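Local coordinates for protein acetylene hydratase (Pelobacter acetylenicus, PDB 2E7Z) that catalyses the non-redox hydration of acetylene to acetaldehyde, using a tungsten-bis(molybdopterin guanine dinucleotide) cofactor and one [4Fe-4S] cluster, at residues A[47-52]-A[458-463]; A[127-132]-A[349-354]. All blocks are in the same frame, centred on the assembly; numbering follows the deposited sequence.

Both contacts are buried in this monomeric DMSO reductase family enzyme, but they do not touch: their centres are 34 Å apart and their nearest atoms about 15 Å. Contact 1 belongs to the cofactor site itself. Its 458-463 loop carries R462, which grips the guanine of one MGD, while the side chain of W459 comes within about 6 Å of the iron-sulfur cluster. Contact 2 is structural packing. Its 127-132 segment still reaches the site: the side chain of T132 touches Y420, a cofactor-binding residue, while that of N130, within the contact, is about 11 Å from the Y420 side chain. Along the chain, both segments of contact 2 fall between those of contact 1.

Contact 1. Residues A[47-52]-A[458-463]; sequences VNADTI and HWLERP. With MGD (2-amino-5,6-dimercapto-7-methyl-3,7,8a,9-tetrahydro-8-oxa-1,3,9,10-tetraaza-anthracen-4-one guanosine dinucleotide), chain E.
A49 and W459 meet beside the guanine end of one MGD pocket, close to the [4Fe-4S] cluster, in this DMSO reductase family fold. The short helix 49-53 comes a few residues after C43, a cluster ligand. It packs on the loop after strand 452-455. CB of A49 points at the indole of W459 and comes 3.4 Å from CZ2. L460 adds its CD1 branch, 4.3 Å from CB of A49. The same methyl lies 4.1 Å from OD1 of D50, whose carboxylate is paired with R53. NE2 of H458 comes 3.8 Å from O of A49. No hydrogen bond joins the two segments.

The loop is braced from within. With CG anti to the backbone N (chi1 178°) and the ring turned about chi2 (-82°), ND1 of H458 accepts from N of L460 at 3.0 Å. CE1 of H458 lies over the five-membered ring of the W459 indole, offset toward the rim. NE1 of that ring bonds to OG of S8. Replacing H458 by an alanine would probably leave N of L460 without this acceptor and open a gap over the indole face.

R462 extends from the loop to the cofactor, and D457 pairs with its NH2. The backbone at W459 N covers one face of the guanidinium. MGD O6 sits at its edge and accepts two bonds, from NH1 at 3.1 Å and from NH2 at 2.9 Å.

Contact 2. Residues A[127-132]-A[349-354]; sequences GSPNWT and KLQLGT
P129 and N130 carry the 127-132 side of this contact, against Q351 and L352 of 349-354. The first segment leaves helix 118-126 at G127, with positive phi. S128 follows and forms an ST turn: its OG accepts from N of N130 at 3.0 Å. OG also bonds to the carbonyl of L103, so the turn is tied to the neighbouring strand 103-107.

P129 points at the other segment. Its ring lies alongside the start of Q351, with CB 3.8 Å from CB of Q351 and CG 3.7 Å from CA of Q351. Its carbonyl is gripped across the contact. NE2 of Q351 donates to O of P129 at 2.8 Å, with an N-H...O angle of 154°. The Q351 side chain swings away from its own backbone N (chi1 -169°) and runs on extended, which brings the amide to this oxygen. OE1 of Q351 bonds to N of Y362, which helps fix the amide's rotation. O of P129 also accepts from N of W131, closing an inverse gamma turn centred on N130.

The side chain of N130 crosses that of L352 at about a right angle. Its amide lies against the leucine, with CG of N130 3.7 Å from CD1 of L352. W131 and T132 then enter the edge strand of the mixed sheet. W131 packs on helix 118-126.

On the other side, helix 345-350 gives way to a type II turn from Q351 to T354. O of Q351 accepts from both N and OG1 of T354, the hydroxyl at 2.7 Å. The contact thus joins two loops: the helix-to-strand connection of an alpha/beta layer, leading into its outermost parallel strand, and a type II beta turn at a helix end.

Contact 1. Residues A[47-52]-A[458-463]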
ATOM      1  N   VAL A  47       4.330  14.936  15.306  1.00 14.35           N
ATOM      2  CA  VAL A  47       4.448  16.034  16.268  1.00 15.42           C
ATOM      3  C   VAL A  47       3.170  16.852  16.312  1.00 14.72           C
ATOM      4  O   VAL A  47       2.731  17.300  17.375  1.00 15.77           O
ATOM      5  CB  VAL A  47       5.625  16.962  15.913  1.00 15.64           C
ATOM      6  CG1 VAL A  47       5.554  18.284  16.715  1.00 16.25           C
ATOM      7  CG2 VAL A  47       6.924  16.233  16.173  1.00 15.96           C
ATOM      8  N   ASN A  48       2.571  17.041  15.139  1.00 14.92           N
ATOM      9  CA  ASN A  48       1.389  17.870  15.011  1.00 15.11           C
ATOM     10  C   ASN A  48       0.100  17.068  14.880  1.00 14.11           C
ATOM     11  O   ASN A  48      -0.923  17.607  14.488  1.00 14.50           O
ATOM     12  CB  ASN A  48       1.554  18.807  13.824  1.00 15.34           C
ATOM     13  CG  ASN A  48       2.694  19.790  14.034  1.00 17.00           C
ATOM     14  OD1 ASN A  48       2.608  20.681  14.884  1.00 19.65           O
ATOM     15  ND2 ASN A  48       3.765  19.638  13.263  1.00 18.10           N
ATOM     16  N   ALA A  49       0.142  15.784  15.237  1.00 13.37           N
ATOM     17  CA  ALA A  49      -1.043  14.952  15.102  1.00 12.79           C
ATOM     18  C   ALA A  49      -2.255  15.425  15.893  1.00 13.00           C
ATOM     19  O   ALA A  49      -3.402  15.230  15.475  1.00 12.33           O
ATOM     20  CB  ALA A  49      -0.707  13.485  15.434  1.00 12.90           C
ATOM     21  N   ASP A  50      -2.009  16.061  17.040  1.00 12.49           N
ATOM     22  CA  ASP A  50      -3.134  16.531  17.847  1.00 13.82           C
ATOM     23  C   ASP A  50      -3.895  17.655  17.157  1.00 13.70           C
ATOM     24  O   ASP A  50      -5.072  17.826  17.423  1.00 14.32           O
ATOM     25  CB  ASP A  50      -2.721  16.917  19.273  1.00 13.53           C
ATOM     26  CG  ASP A  50      -3.877  16.795  20.273  1.00 15.71           C
ATOM     27  OD1 ASP A  50      -4.653  15.818  20.137  1.00 15.45           O
ATOM     28  OD2 ASP A  50      -4.015  17.690  21.163  1.00 16.19           O
ATOM     29  N   THR A  51      -3.247  18.365  16.229  1.00 14.85           N
ATOM     30  CA  THR A  51      -3.966  19.405  15.463  1.00 14.44           C
ATOM     31  C   THR A  51      -5.005  18.786  14.519  1.00 14.42           C
ATOM     32  O   THR A  51      -5.967  19.447  14.111  1.00 15.13           O
ATOM     33  CB  THR A  51      -3.045  20.315  14.624  1.00 16.53           C
ATOM     34  OG1 THR A  51      -2.525  19.564  13.522  1.00 16.21           O
ATOM     35  CG2 THR A  51      -1.898  20.885  15.469  1.00 16.36           C
ATOM     36  N   ILE A  52      -4.787  17.512  14.182  1.00 13.21           N
ATOM     37  CA  ILE A  52      -5.749  16.735  13.404  1.00 12.48           C
ATOM     38  C   ILE A  52      -6.789  16.100  14.321  1.00 11.88           C
ATOM     39  O   ILE A  52      -7.997  16.207  14.065  1.00 12.29           O
ATOM     40  CB  ILE A  52      -5.032  15.659  12.596  1.00 11.90           C
ATOM     41  CG1 ILE A  52      -3.939  16.283  11.701  1.00 14.39           C
ATOM     42  CG2 ILE A  52      -6.046  14.876  11.733  1.00 11.93           C
ATOM     43  CD1 ILE A  52      -4.410  17.343  10.692  1.00 15.82           C
ATOM     44  N   HIS A 458      -9.198   8.166  16.499  1.00  8.51           N
ATOM     45  CA  HIS A 458      -7.890   8.574  16.046  1.00  8.36           C
ATOM     46  C   HIS A 458      -6.825   7.768  16.815  1.00  8.39           C
ATOM     47  O   HIS A 458      -7.083   7.211  17.900  1.00  8.66           O
ATOM     48  CB  HIS A 458      -7.790  10.096  16.315  1.00  8.90           C
ATOM     49  CG  HIS A 458      -6.480  10.712  15.946  1.00 10.78           C
ATOM     50  ND1 HIS A 458      -5.369  10.659  16.763  1.00 10.48           N
ATOM     51  CD2 HIS A 458      -6.104  11.395  14.835  1.00 10.11           C
ATOM     52  CE1 HIS A 458      -4.367  11.290  16.171  1.00 10.32           C
ATOM     53  NE2 HIS A 458      -4.786  11.746  15.000  1.00  9.98           N
ATOM     54  N   TRP A 459      -5.627   7.674  16.256  1.00  8.41           N
ATOM     55  CA  TRP A 459      -4.585   6.862  16.885  1.00  8.41           C
ATOM     56  C   TRP A 459      -4.172   7.293  18.300  1.00  8.59           C
ATOM     57  O   TRP A 459      -3.588   6.500  19.026  1.00  9.00           O
ATOM     58  CB  TRP A 459      -3.367   6.705  15.958  1.00  8.28           C
ATOM     59  CG  TRP A 459      -2.556   7.924  15.647  1.00  8.08           C
ATOM     60  CD1 TRP A 459      -2.656   8.708  14.532  1.00  9.04           C
ATOM     61  CD2 TRP A 459      -1.425   8.416  16.388  1.00  8.39           C
ATOM     62  NE1 TRP A 459      -1.678   9.706  14.570  1.00  9.58           N
ATOM     63  CE2 TRP A 459      -0.913   9.531  15.693  1.00  9.78           C
ATOM     64  CE3 TRP A 459      -0.796   8.017  17.577  1.00  9.58           C
ATOM     65  CZ2 TRP A 459       0.201  10.245  16.151  1.00  9.77           C
ATOM     66  CZ3 TRP A 459       0.310   8.716  18.012  1.00  9.94           C
ATOM     67  CH2 TRP A 459       0.790   9.817  17.307  1.00 10.64           C
ATOM     68  N   LEU A 460      -4.445   8.538  18.683  1.00  9.14           N
ATOM     69  CA  LEU A 460      -4.157   8.996  20.052  1.00  9.87           C
ATOM     70  C   LEU A 460      -5.314   8.629  21.000  1.00 10.12           C
ATOM     71  O   LEU A 460      -5.289   8.990  22.182  1.00 10.78           O
ATOM     72  CB  LEU A 460      -3.886  10.526  20.071  1.00  9.65           C
ATOM     73  CG  LEU A 460      -2.525  10.918  19.487  1.00 10.28           C
ATOM     74  CD1 LEU A 460      -2.503  12.453  19.255  1.00 11.23           C
ATOM     75  CD2 LEU A 460      -1.392  10.502  20.423  1.00 11.97           C
ATOM     76  N   GLU A 461      -6.325   7.924  20.472  1.00  9.06           N
ATOM     77  CA  GLU A 461      -7.540   7.627  21.220  1.00  9.02           C
ATOM     78  C   GLU A 461      -7.820   6.135  21.338  1.00  8.73           C
ATOM     79  O   GLU A 461      -8.954   5.732  21.670  1.00  9.21           O
ATOM     80  CB  GLU A 461      -8.752   8.286  20.556  1.00  9.27           C
ATOM     81  CG  GLU A 461      -8.624   9.805  20.368  1.00  9.84           C
ATOM     82  CD  GLU A 461      -9.721  10.391  19.485  1.00 10.42           C
ATOM     83  OE1 GLU A 461     -10.344   9.638  18.684  1.00  9.84           O
ATOM     84  OE2 GLU A 461      -9.953  11.613  19.605  1.00 10.87           O
ATOM     85  N   ARG A 462      -6.819   5.295  21.073  1.00  8.27           N
ATOM     86  CA  ARG A 462      -7.089   3.863  21.034  1.00  8.62           C
ATOM     87  C   ARG A 462      -5.893   3.001  21.401  1.00  7.94           C
ATOM     88  O   ARG A 462      -4.756   3.332  21.057  1.00  8.37           O
ATOM     89  CB  ARG A 462      -7.593   3.473  19.634  1.00  7.54           C
ATOM     90  CG  ARG A 462      -6.559   3.685  18.490  1.00  8.80           C
ATOM     91  CD  ARG A 462      -7.242   3.522  17.149  1.00  7.58           C
ATOM     92  NE  ARG A 462      -6.335   3.752  16.025  1.00  7.71           N
ATOM     93  CZ  ARG A 462      -6.680   4.418  14.918  1.00  7.40           C
ATOM     94  NH1 ARG A 462      -5.805   4.569  13.935  1.00  7.80           N
ATOM     95  NH2 ARG A 462      -7.917   4.901  14.777  1.00  7.78           N
ATOM     96  N   PRO A 463      -6.157   1.856  22.039  1.00  8.01           N
ATOM     97  CA  PRO A 463      -5.093   0.864  22.201  1.00  8.00           C
ATOM     98  C   PRO A 463      -4.947   0.077  20.896  1.00  7.63           C
ATOM     99  O   PRO A 463      -5.919  -0.028  20.138  1.00  7.90           O
ATOM    100  CB  PRO A 463      -5.652  -0.053  23.273  1.00  8.48           C
ATOM    101  CG  PRO A 463      -7.134  -0.052  23.018  1.00  8.30           C
ATOM    102  CD  PRO A 463      -7.454   1.366  22.559  1.00  8.17           C
TER
HETATM  103  PB  MGD E 801      -6.086   7.784   1.461  1.00  8.87           P
HETATM  104  O1B MGD E 801      -6.593   7.421   0.087  1.00  9.55           O
HETATM  105  O2B MGD E 801      -5.547   9.143   1.718  1.00  9.31           O
HETATM  106  O3B MGD E 801      -4.940   6.773   1.946  1.00  8.26           O
HETATM  107  O3A MGD E 801      -4.256   4.654   0.782  1.00  9.36           O
HETATM  108  PA  MGD E 801      -4.932   5.179   2.149  1.00  8.69           P
HETATM  109  O1A MGD E 801      -4.046   4.949   3.336  1.00  8.74           O
HETATM  110  O2A MGD E 801      -6.327   4.630   2.138  1.00  7.94           O
HETATM  111  O5' MGD E 801      -7.315   7.502   2.467  1.00  8.04           O
HETATM  112  C5' MGD E 801      -7.051   7.347   3.851  1.00  8.87           C
HETATM  113  C4' MGD E 801      -8.275   7.870   4.576  1.00  6.98           C
HETATM  114  O4' MGD E 801      -8.170   7.448   5.944  1.00  7.65           O
HETATM  115  C3' MGD E 801      -8.334   9.391   4.664  1.00  7.56           C
HETATM  116  O3' MGD E 801      -9.584   9.841   4.115  1.00  8.76           O
HETATM  117  C2' MGD E 801      -8.201   9.748   6.160  1.00  7.85           C
HETATM  118  O2' MGD E 801      -8.956  10.889   6.615  1.00  9.39           O
HETATM  119  C1' MGD E 801      -8.707   8.483   6.799  1.00  7.69           C
HETATM  120  N9  MGD E 801      -8.176   8.164   8.133  1.00  7.75           N
HETATM  121  C8  MGD E 801      -6.908   8.338   8.583  1.00  8.18           C
HETATM  122  N7  MGD E 801      -6.768   7.835   9.820  1.00  8.46           N
HETATM  123  C5  MGD E 801      -7.948   7.261  10.142  1.00  7.74           C
HETATM  124  C6  MGD E 801      -8.501   6.547  11.279  1.00  7.81           C
HETATM  125  O6  MGD E 801      -7.811   6.308  12.293  1.00  7.80           O
HETATM  126  N1  MGD E 801      -9.771   6.127  11.157  1.00  7.29           N
HETATM  127  C2  MGD E 801     -10.575   6.397  10.134  1.00  7.44           C
HETATM  128  N2  MGD E 801     -11.848   5.907  10.145  1.00  7.98           N
HETATM  129  N3  MGD E 801     -10.139   7.053   9.063  1.00  7.44           N
HETATM  130  C4  MGD E 801      -8.860   7.481   9.035  1.00  7.54           C
HETATM  131  C10 MGD E 801      -2.829   4.611   0.720  1.00 10.88           C
HETATM  132  C11 MGD E 801      -2.473   3.760  -0.481  1.00 10.61           C
HETATM  133  O11 MGD E 801      -2.897   4.506  -1.620  1.00  8.62           O
HETATM  134  C12 MGD E 801      -0.985   3.511  -0.518  1.00 11.01           C
HETATM  135  S12 MGD E 801      -0.238   2.862   0.876  1.00 13.53           S
HETATM  136  C13 MGD E 801      -0.275   3.736  -1.636  1.00 11.18           C
HETATM  137  S13 MGD E 801       1.421   3.588  -1.679  1.00 14.62           S
HETATM  138  C14 MGD E 801      -0.905   4.155  -2.929  1.00 10.51           C
HETATM  139  N15 MGD E 801      -0.588   5.533  -3.274  1.00 10.42           N
HETATM  140  C16 MGD E 801      -1.237   5.987  -4.385  1.00 10.39           C
HETATM  141  C17 MGD E 801      -0.682   6.974  -5.321  1.00 10.57           C
HETATM  142  O17 MGD E 801       0.461   7.450  -5.138  1.00 11.93           O
HETATM  143  N18 MGD E 801      -1.440   7.332  -6.377  1.00 10.82           N
HETATM  144  C19 MGD E 801      -2.677   6.827  -6.612  1.00  9.48           C
HETATM  145  N19 MGD E 801      -3.390   7.232  -7.684  1.00 10.76           N
HETATM  146  N20 MGD E 801      -3.248   5.944  -5.782  1.00  9.83           N
HETATM  147  C21 MGD E 801      -2.590   5.497  -4.705  1.00 10.49           C
HETATM  148  N22 MGD E 801      -3.164   4.592  -3.909  1.00  9.47           N
HETATM  149  C23 MGD E 801      -2.426   3.948  -2.843  1.00 10.39           C

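Contact 2. Residues A[127-132]-A[349-354]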
ATOM      1  N   GLY A 127     -21.520 -13.129   2.685  1.00  8.58           N
ATOM      2  CA  GLY A 127     -21.315 -13.794   1.391  1.00  8.92           C
ATOM      3  C   GLY A 127     -20.691 -12.910   0.337  1.00  9.00           C
ATOM      4  O   GLY A 127     -20.776 -13.204  -0.840  1.00  9.42           O
ATOM      5  N   SER A 128     -20.075 -11.792   0.747  1.00  8.15           N
ATOM      6  CA  SER A 128     -19.424 -10.917  -0.241  1.00  7.89           C
ATOM      7  C   SER A 128     -17.920 -11.147  -0.302  1.00  7.87           C
ATOM      8  O   SER A 128     -17.218 -10.976   0.692  1.00  7.72           O
ATOM      9  CB  SER A 128     -19.595  -9.418   0.054  1.00  7.98           C
ATOM     10  OG  SER A 128     -18.926  -8.769  -1.027  1.00  8.36           O
ATOM     11  N   PRO A 129     -17.403 -11.459  -1.500  1.00  7.85           N
ATOM     12  CA  PRO A 129     -15.975 -11.534  -1.699  1.00  8.04           C
ATOM     13  C   PRO A 129     -15.365 -10.183  -2.097  1.00  7.66           C
ATOM     14  O   PRO A 129     -14.150 -10.078  -2.288  1.00  8.04           O
ATOM     15  CB  PRO A 129     -15.882 -12.474  -2.911  1.00  9.24           C
ATOM     16  CG  PRO A 129     -17.041 -12.021  -3.756  1.00  8.35           C
ATOM     17  CD  PRO A 129     -18.151 -11.766  -2.740  1.00  8.67           C
ATOM     18  N   ASN A 130     -16.201  -9.158  -2.264  1.00  7.29           N
ATOM     19  CA  ASN A 130     -15.740  -7.942  -2.946  1.00  7.50           C
ATOM     20  C   ASN A 130     -15.059  -6.881  -2.064  1.00  6.86           C
ATOM     21  O   ASN A 130     -15.520  -5.742  -1.942  1.00  7.41           O
ATOM     22  CB  ASN A 130     -16.848  -7.401  -3.833  1.00  7.12           C
ATOM     23  CG  ASN A 130     -17.103  -8.315  -5.037  1.00  7.25           C
ATOM     24  OD1 ASN A 130     -18.266  -8.596  -5.391  1.00  9.91           O
ATOM     25  ND2 ASN A 130     -16.030  -8.845  -5.609  1.00  5.81           N
ATOM     26  N   TRP A 131     -13.968  -7.316  -1.444  1.00  6.70           N
ATOM     27  CA  TRP A 131     -13.095  -6.474  -0.647  1.00  6.49           C
ATOM     28  C   TRP A 131     -11.903  -6.046  -1.468  1.00  6.22           C
ATOM     29  O   TRP A 131     -11.270  -6.926  -2.132  1.00  7.25           O
ATOM     30  CB  TRP A 131     -12.586  -7.263   0.561  1.00  5.81           C
ATOM     31  CG  TRP A 131     -11.737  -6.451   1.486  1.00  6.24           C
ATOM     32  CD1 TRP A 131     -12.196  -5.745   2.552  1.00  6.56           C
ATOM     33  CD2 TRP A 131     -10.308  -6.293   1.465  1.00  7.22           C
ATOM     34  NE1 TRP A 131     -11.139  -5.116   3.180  1.00  6.28           N
ATOM     35  CE2 TRP A 131      -9.970  -5.458   2.554  1.00  7.02           C
ATOM     36  CE3 TRP A 131      -9.276  -6.799   0.655  1.00  7.35           C
ATOM     37  CZ2 TRP A 131      -8.658  -5.092   2.854  1.00  6.81           C
ATOM     38  CZ3 TRP A 131      -7.948  -6.425   0.946  1.00  9.16           C
ATOM     39  CH2 TRP A 131      -7.653  -5.591   2.057  1.00  7.79           C
ATOM     40  N   THR A 132     -11.570  -4.757  -1.428  1.00  6.70           N
ATOM     41  CA  THR A 132     -10.328  -4.332  -2.012  1.00  7.00           C
ATOM     42  C   THR A 132      -9.732  -3.258  -1.108  1.00  6.60           C
ATOM     43  O   THR A 132     -10.310  -2.916  -0.063  1.00  6.29           O
ATOM     44  CB  THR A 132     -10.462  -3.881  -3.481  1.00  7.85           C
ATOM     45  OG1 THR A 132      -9.157  -3.834  -4.063  1.00  9.11           O
ATOM     46  CG2 THR A 132     -11.105  -2.527  -3.621  1.00  8.84           C
ATOM     47  N   LYS A 349     -15.667 -17.577  -6.240  1.00 11.73           N
ATOM     48  CA  LYS A 349     -15.515 -17.526  -7.689  1.00 12.36           C
ATOM     49  C   LYS A 349     -16.027 -16.235  -8.330  1.00 12.15           C
ATOM     50  O   LYS A 349     -15.524 -15.833  -9.384  1.00 13.60           O
ATOM     51  CB  LYS A 349     -16.160 -18.787  -8.332  1.00 13.42           C
ATOM     52  CG  LYS A 349     -15.405 -20.077  -8.068  1.00 18.57           C
ATOM     53  CD  LYS A 349     -16.168 -21.303  -8.626  1.00 26.25           C
ATOM     54  CE  LYS A 349     -17.072 -21.929  -7.561  1.00 30.26           C
ATOM     55  NZ  LYS A 349     -18.058 -22.919  -8.087  1.00 32.28           N
ATOM     56  N   LEU A 350     -16.980 -15.566  -7.671  1.00 11.32           N
ATOM     57  CA  LEU A 350     -17.585 -14.352  -8.220  1.00 11.46           C
ATOM     58  C   LEU A 350     -16.714 -13.137  -7.990  1.00  9.99           C
ATOM     59  O   LEU A 350     -16.977 -12.072  -8.561  1.00  9.78           O
ATOM     60  CB  LEU A 350     -18.934 -14.033  -7.563  1.00 11.41           C
ATOM     61  CG  LEU A 350     -20.134 -14.922  -7.940  1.00 13.20           C
ATOM     62  CD1 LEU A 350     -21.361 -14.540  -7.111  1.00 14.79           C
ATOM     63  CD2 LEU A 350     -20.438 -14.865  -9.423  1.00 16.25           C
ATOM     64  N   GLN A 351     -15.709 -13.261  -7.124  1.00  8.96           N
ATOM     65  CA  GLN A 351     -14.902 -12.102  -6.746  1.00  8.41           C
ATOM     66  C   GLN A 351     -14.537 -11.290  -7.969  1.00  8.33           C
ATOM     67  O   GLN A 351     -13.968 -11.814  -8.920  1.00  9.03           O
ATOM     68  CB  GLN A 351     -13.648 -12.560  -6.021  1.00  8.63           C
ATOM     69  CG  GLN A 351     -12.888 -11.381  -5.352  1.00  8.65           C
ATOM     70  CD  GLN A 351     -11.840 -11.911  -4.401  1.00  9.56           C
ATOM     71  OE1 GLN A 351     -11.054 -12.791  -4.767  1.00  9.90           O
ATOM     72  NE2 GLN A 351     -11.829 -11.413  -3.180  1.00  8.86           N
ATOM     73  N   LEU A 352     -14.791  -9.978  -7.935  1.00  8.25           N
ATOM     74  CA  LEU A 352     -14.554  -9.212  -9.144  1.00  8.45           C
ATOM     75  C   LEU A 352     -13.083  -9.115  -9.448  1.00  8.55           C
ATOM     76  O   LEU A 352     -12.273  -8.825  -8.574  1.00  9.05           O
ATOM     77  CB  LEU A 352     -15.155  -7.814  -8.956  1.00  8.36           C
ATOM     78  CG  LEU A 352     -16.691  -7.872  -9.011  1.00  7.80           C
ATOM     79  CD1 LEU A 352     -17.340  -6.661  -8.368  1.00  8.64           C
ATOM     80  CD2 LEU A 352     -17.178  -7.975 -10.431  1.00  9.91           C
ATOM     81  N   GLY A 353     -12.719  -9.362 -10.707  1.00  8.39           N
ATOM     82  CA  GLY A 353     -11.329  -9.576 -11.074  1.00  9.12           C
ATOM     83  C   GLY A 353     -11.041 -11.016 -11.460  1.00  9.33           C
ATOM     84  O   GLY A 353     -10.097 -11.272 -12.206  1.00  9.82           O
ATOM     85  N   THR A 354     -11.872 -11.940 -10.999  1.00  9.90           N
ATOM     86  CA  THR A 354     -11.645 -13.345 -11.342  1.00 10.31           C
ATOM     87  C   THR A 354     -11.638 -13.536 -12.860  1.00 11.40           C
ATOM     88  O   THR A 354     -10.875 -14.363 -13.361  1.00 11.38           O
ATOM     89  CB  THR A 354     -12.684 -14.232 -10.648  1.00 10.63           C
ATOM     90  OG1 THR A 354     -12.566 -14.067  -9.229  1.00  9.88           O
ATOM     91  CG2 THR A 354     -12.442 -15.736 -10.972  1.00 12.11           C
TER